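Local atomic coordinates of putative sulfatase yidJ (Bacteroides fragilis, PDB entry 2QZU), a protein that probably hydrolyses sulfate esters as an arylsulfatase-like enzyme of the sulfatase family. Residues T67-S72 / S333-M338; Y73-P78 / G325-Y330. One frame throughout, in Å; residues are numbered along the deposited sequence.

Contact 1. Residues T67-S72 / S333-M338; sequences TNAISS and SMRIPM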
loop_
_atom_site.group_PDB
_atom_site.type_symbol
_atom_site.label_atom_id
_atom_site.label_comp_id
_atom_site.label_asym_id
_atom_site.label_seq_id
_atom_site.Cartn_x
_atom_site.Cartn_y
_atom_site.Cartn_z
ATOM N N THR A 67 21.778 23.117 -11.529
ATOM C CA THR A 67 20.800 22.471 -12.397
ATOM C C THR A 67 21.233 21.243 -13.201
ATOM O O THR A 67 20.414 20.669 -13.920
ATOM C CB THR A 67 20.183 23.496 -13.367
ATOM O OG1 THR A 67 21.228 24.162 -14.080
ATOM C CG2 THR A 67 19.359 24.526 -12.598
ATOM N N ASN A 68 22.501 20.847 -13.095
ATOM C CA ASN A 68 22.987 19.653 -13.798
ATOM C C ASN A 68 23.546 18.615 -12.821
ATOM O O ASN A 68 24.252 17.695 -13.232
ATOM C CB ASN A 68 24.095 19.997 -14.807
ATOM C CG ASN A 68 23.595 20.808 -15.986
ATOM O OD1 ASN A 68 22.502 20.578 -16.497
ATOM N ND2 ASN A 68 24.413 21.750 -16.439
ATOM N N ALA A 69 23.236 18.758 -11.535
ATOM C CA ALA A 69 23.741 17.822 -10.519
ATOM C C ALA A 69 23.201 16.406 -10.692
ATOM O O ALA A 69 22.039 16.221 -11.044
ATOM C CB ALA A 69 23.398 18.333 -9.126
ATOM N N ILE A 70 24.041 15.405 -10.428
ATOM C CA ILE A 70 23.621 14.010 -10.568
ATOM C C ILE A 70 24.097 13.103 -9.433
ATOM O O ILE A 70 24.876 13.510 -8.573
ATOM C CB ILE A 70 24.138 13.399 -11.904
ATOM C CG1 ILE A 70 25.669 13.424 -11.954
ATOM C CG2 ILE A 70 23.607 14.187 -13.091
ATOM C CD1 ILE A 70 26.331 12.182 -11.378
ATOM N N SER A 71 23.596 11.869 -9.444
ATOM C CA SER A 71 23.978 10.839 -8.486
ATOM C C SER A 71 24.447 9.685 -9.385
ATOM O O SER A 71 23.663 9.135 -10.165
ATOM C CB SER A 71 22.783 10.404 -7.637
ATOM O OG SER A 71 23.171 9.405 -6.704
ATOM N N SER A 72 25.724 9.336 -9.279
ATOM C CA SER A 72 26.322 8.290 -10.112
ATOM C C SER A 72 25.771 6.872 -9.954
ATOM O O SER A 72 25.717 6.115 -10.927
ATOM C CB SER A 72 27.841 8.295 -9.914
ATOM O OG SER A 72 28.398 9.487 -10.446
ATOM N N SER A 333 16.403 9.491 -13.430
ATOM C CA SER A 333 16.937 8.690 -12.338
ATOM C C SER A 333 18.212 9.311 -11.747
ATOM O O SER A 333 18.366 9.400 -10.523
ATOM C CB SER A 333 17.230 7.271 -12.849
ATOM O OG SER A 333 17.948 6.508 -11.897
HETATM N N MSE A 334 19.117 9.745 -12.617
HETATM C CA MSE A 334 20.384 10.337 -12.186
HETATM C C MSE A 334 20.315 11.785 -11.685
HETATM O O MSE A 334 21.021 12.145 -10.746
HETATM C CB MSE A 334 21.418 10.272 -13.323
HETATM C CG MSE A 334 21.847 8.864 -13.737
HETATM SE SE MSE A 334 23.330 8.912 -15.020
HETATM C CE MSE A 334 24.734 9.410 -13.785
ATOM N N ARG A 335 19.484 12.616 -12.309
ATOM C CA ARG A 335 19.389 14.022 -11.916
ATOM C C ARG A 335 18.788 14.250 -10.532
ATOM O O ARG A 335 17.708 13.749 -10.211
ATOM C CB ARG A 335 18.610 14.809 -12.975
ATOM C CG ARG A 335 19.435 15.137 -14.213
ATOM C CD ARG A 335 20.193 16.447 -14.033
ATOM N NE ARG A 335 19.248 17.543 -13.847
ATOM C CZ ARG A 335 19.086 18.230 -12.720
ATOM N NH1 ARG A 335 18.181 19.196 -12.666
ATOM N NH2 ARG A 335 19.838 17.973 -11.657
ATOM N N ILE A 336 19.512 15.009 -9.714
ATOM C CA ILE A 336 19.085 15.324 -8.360
ATOM C C ILE A 336 19.178 16.818 -8.085
ATOM O O ILE A 336 19.917 17.547 -8.758
ATOM C CB ILE A 336 19.969 14.613 -7.298
ATOM C CG1 ILE A 336 21.439 15.000 -7.499
ATOM C CG2 ILE A 336 19.795 13.112 -7.393
ATOM C CD1 ILE A 336 22.370 14.541 -6.374
ATOM N N PRO A 337 18.392 17.302 -7.113
ATOM C CA PRO A 337 18.447 18.724 -6.788
ATOM C C PRO A 337 19.770 18.943 -6.066
ATOM O O PRO A 337 20.325 18.012 -5.474
ATOM C CB PRO A 337 17.249 18.917 -5.869
ATOM C CG PRO A 337 17.150 17.601 -5.168
ATOM C CD PRO A 337 17.364 16.621 -6.308
HETATM N N MSE A 338 20.273 20.165 -6.120
HETATM C CA MSE A 338 21.529 20.500 -5.472
HETATM C C MSE A 338 21.545 22.008 -5.312
HETATM O O MSE A 338 21.976 22.737 -6.207
HETATM C CB MSE A 338 22.703 20.038 -6.344
HETATM C CG MSE A 338 24.083 20.332 -5.799
HETATM SE SE MSE A 338 24.579 19.217 -4.303
HETATM C CE MSE A 338 24.844 17.522 -5.236
#

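Contact 2. Residues Y73-P78 / G325-Y330; sequences YPVSSP and GKDIFY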
loop_
_atom_site.group_PDB
_atom_site.type_symbol
_atom_site.label_atom_id
_atom_site.label_comp_id
_atom_site.label_asym_id
_atom_site.label_seq_id
_atom_site.Cartn_x
_atom_site.Cartn_y
_atom_site.Cartn_z
ATOM N N TYR A 73 25.395 6.497 -8.739
ATOM C CA TYR A 73 24.812 5.178 -8.502
ATOM C C TYR A 73 23.481 5.545 -7.858
ATOM O O TYR A 73 23.372 5.622 -6.634
ATOM C CB TYR A 73 25.672 4.362 -7.533
ATOM C CG TYR A 73 25.387 2.872 -7.542
ATOM C CD1 TYR A 73 24.173 2.374 -8.011
ATOM C CD2 TYR A 73 26.334 1.957 -7.073
ATOM C CE1 TYR A 73 23.904 1.003 -8.018
ATOM C CE2 TYR A 73 26.071 0.578 -7.069
ATOM C CZ TYR A 73 24.854 0.115 -7.545
ATOM O OH TYR A 73 24.580 -1.237 -7.552
ATOM N N PRO A 74 22.452 5.790 -8.684
ATOM C CA PRO A 74 21.121 6.174 -8.205
ATOM C C PRO A 74 20.288 5.124 -7.470
ATOM O O PRO A 74 19.246 4.690 -7.954
ATOM C CB PRO A 74 20.450 6.698 -9.471
ATOM C CG PRO A 74 21.006 5.795 -10.521
ATOM C CD PRO A 74 22.479 5.712 -10.157
ATOM N N VAL A 75 20.777 4.732 -6.295
ATOM C CA VAL A 75 20.138 3.761 -5.412
ATOM C C VAL A 75 20.458 4.238 -3.993
ATOM O O VAL A 75 21.555 4.742 -3.738
ATOM C CB VAL A 75 20.707 2.346 -5.621
ATOM C CG1 VAL A 75 20.028 1.368 -4.674
ATOM C CG2 VAL A 75 20.492 1.916 -7.062
ATOM N N SER A 76 19.511 4.070 -3.074
ATOM C CA SER A 76 19.679 4.550 -1.702
ATOM C C SER A 76 20.999 4.278 -0.966
ATOM O O SER A 76 21.822 5.181 -0.808
ATOM C CB SER A 76 18.507 4.080 -0.836
ATOM O OG SER A 76 18.615 4.610 0.479
ATOM N N SER A 77 21.207 3.053 -0.503
ATOM C CA SER A 77 22.428 2.755 0.237
ATOM C C SER A 77 23.717 3.071 -0.515
ATOM O O SER A 77 24.613 3.718 0.035
ATOM C CB SER A 77 22.430 1.297 0.696
ATOM O OG SER A 77 21.281 1.037 1.478
ATOM N N PRO A 78 23.831 2.622 -1.778
ATOM C CA PRO A 78 25.051 2.902 -2.539
ATOM C C PRO A 78 25.359 4.394 -2.611
ATOM O O PRO A 78 26.503 4.810 -2.405
ATOM C CB PRO A 78 24.746 2.302 -3.912
ATOM C CG PRO A 78 23.872 1.127 -3.568
ATOM C CD PRO A 78 22.933 1.726 -2.531
ATOM N N GLY A 325 11.057 2.255 -11.056
ATOM C CA GLY A 325 11.928 2.796 -10.003
ATOM C C GLY A 325 13.076 3.607 -10.504
ATOM O O GLY A 325 12.889 4.420 -11.401
ATOM N N LYS A 326 14.215 3.481 -9.826
ATOM C CA LYS A 326 15.423 4.137 -10.310
ATOM C C LYS A 326 16.472 3.010 -10.542
ATOM O O LYS A 326 16.146 1.913 -11.016
ATOM C CB LYS A 326 15.992 5.184 -9.380
ATOM C CG LYS A 326 16.524 4.646 -8.079
ATOM C CD LYS A 326 15.634 3.570 -7.502
ATOM C CE LYS A 326 14.487 4.159 -6.717
ATOM N NZ LYS A 326 14.436 3.600 -5.331
ATOM N N ASP A 327 17.724 3.288 -10.192
ATOM C CA ASP A 327 18.821 2.345 -10.368
ATOM C C ASP A 327 19.109 2.170 -11.872
ATOM O O ASP A 327 19.313 1.053 -12.347
ATOM C CB ASP A 327 18.482 0.979 -9.754
ATOM C CG ASP A 327 19.741 0.139 -9.498
ATOM O OD1 ASP A 327 20.824 0.586 -9.883
ATOM O OD2 ASP A 327 19.654 -0.957 -8.909
ATOM N N ILE A 328 19.135 3.284 -12.599
ATOM C CA ILE A 328 19.382 3.254 -14.035
ATOM C C ILE A 328 19.985 4.574 -14.517
ATOM O O ILE A 328 19.861 5.605 -13.855
ATOM C CB ILE A 328 18.068 2.950 -14.795
ATOM C CG1 ILE A 328 18.364 2.673 -16.266
ATOM C CG2 ILE A 328 17.095 4.108 -14.645
ATOM C CD1 ILE A 328 19.099 1.371 -16.508
ATOM N N PHE A 329 20.622 4.539 -15.678
ATOM C CA PHE A 329 21.304 5.705 -16.224
ATOM C C PHE A 329 20.470 6.848 -16.793
ATOM O O PHE A 329 21.014 7.914 -17.085
ATOM C CB PHE A 329 22.311 5.247 -17.277
ATOM C CG PHE A 329 21.759 4.229 -18.225
ATOM C CD1 PHE A 329 22.154 2.897 -18.139
ATOM C CD2 PHE A 329 20.803 4.590 -19.170
ATOM C CE1 PHE A 329 21.605 1.936 -18.987
ATOM C CE2 PHE A 329 20.246 3.639 -20.021
ATOM C CZ PHE A 329 20.647 2.310 -19.928
ATOM N N TYR A 330 19.169 6.645 -16.958
ATOM C CA TYR A 330 18.314 7.699 -17.498
ATOM C C TYR A 330 18.337 8.966 -16.641
ATOM O O TYR A 330 18.447 8.900 -15.412
ATOM C CB TYR A 330 16.876 7.189 -17.641
ATOM C CG TYR A 330 16.708 6.164 -18.742
ATOM C CD1 TYR A 330 17.011 6.486 -20.069
ATOM C CD2 TYR A 330 16.241 4.881 -18.466
ATOM C CE1 TYR A 330 16.853 5.553 -21.095
ATOM C CE2 TYR A 330 16.076 3.938 -19.483
ATOM C CZ TYR A 330 16.387 4.283 -20.796
ATOM O OH TYR A 330 16.238 3.357 -21.806
HETATM O O HOH W 1 21.867 -1.760 -7.050
HETATM O O HOH W 2 17.050 2.526 -3.353
#

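Contact 1. Residues T67-S72 / S333-M338
A single beta bridge pairs Ile70 with Arg335, whose CA atoms lie 4.4 Å apart. It joins the loop after strand 64-66 to the short connection between helix 331-334 and strand 338-341. Two backbone bonds make the bridge. Ile336 N donates to Ala69 O at 3.1 Å, nearly straight at 170° but from above the carbonyl plane. Ser71 N donates to Met334 O at 2.9 Å, through a more bent hydrogen bond.

Ala69 O takes a second donor. Arg335 NH2 reaches it at 2.9 Å, in the carbonyl plane and on a lone pair, so two bonds grip this buried oxygen. The oxygen also lies in the guanidinium plane. The arginine chain bends at chi2 (-88°) and chi3 (-62°). This folds the guanidinium back over the Thr67-Asn68 backbone, with Thr67 C and Asn68 CA over one face. NH2 has a further weak bond to Ile336 O, and NH1 forms a salt bridge with Asp41.

Strands 64-66 and 338-341 are antiparallel neighbours in the large mixed sheet of this alkaline-phosphatase-like fold. The bridge is a single, separate pairing a few residues beyond the end of strand 64-66, where the chain runs on toward helix 76-85.

Side-chain carbons pack beside the backbone bonds. The Ala69 methyl faces Met338, with CB to CB at 3.3 Å, tighter than usual for two carbons. The Ile336 CD1 methyl sits against the Ile70 carbonyl, 3.5 Å from Ile70 O, and Ile336 CG2 is 4.0 Å from Ser71 CB. Ile70 and Met334, a selenomethionine, lie side by side and point the same way. Their methyls meet at Ile70 CD1 and Met334 CE, 4.0 Å apart. Ser71 OG turns to another partner, Asp313 O.

Contact 2. Residues Y73-P78 / G325-Y330
Tyr73 and Asp327 lie side by side and point the same way, with ring and carboxylate planes 37° apart. Asp327 OD1 comes to the edge of the tyrosine ring, in its plane, 3.6 Å from Tyr73 CE1. Pro78 CB packs over one ring face. Both CG atoms are anti to their own backbone N (chi1 -163° in Tyr73, -161° in Asp327), which goes with the two side chains running alongside each other.

Two waters link the segments. The first is 2.8 Å from Tyr73 OH and donates to Asp327 OD2 at 3.0 Å. Tyr73 OH also has a hydrogen bond from Val404 N, which ties the phenol to strand 399-404. The second water accepts from Ser76 N at 2.9 Å and, weakly, from Lys326 NZ at 3.4 Å. Lys326 NZ has a firmer partner in Gln37 OE1, and a long, weak ion pair reaches Glu23 of the second subunit.

Pro74 is the centre of an inverse gamma turn, closed by Val75 N to Tyr73 O at 2.8 Å. Val75 then takes the N-cap position of helix 76-85. This helix start carries the sulfatase signature Ser-X-Pro-X-Arg. Its first residue, Ser76, is predicted to be oxidised to 3-oxoalanine, the formylglycine of sulfatases, but is an unmodified serine here. Its OG is hydrogen-bonded to His134 ND1 and Arg80 NE.

Direct backbone bonding is slight. Asp327 N gives a weak bond to Pro74 O, whose modelled place is less sure.

One further packing contact is made by the proline. Pro74 CG lies 3.5 Å from Ile328 O, and the ring also touches Tyr401. The placing of Val75 against Asp327 is doubtful, because their carbons are modelled too close.

In the fold
Residues 67-72 and 73-78 follow one another without a break, and their partners 333-338 and 325-330 are close neighbours in the chain. The two contacts thus form one continuous seam, with centres 11 Å apart. Ser333 joins the two contacts. Its OG is 2.9 Å from Ile328 O, a probable hydrogen bond, and 3.4 Å from Pro74 CG. Met334 SE also packs on Phe329 O at 3.3 Å. Contact 1 lies just beyond the paired strands 64-66 and 338-341 of the large sheet. Contact 2 takes the same path on to the helix start at Ser76, the predicted formylglycine site, and so borders the probable active site.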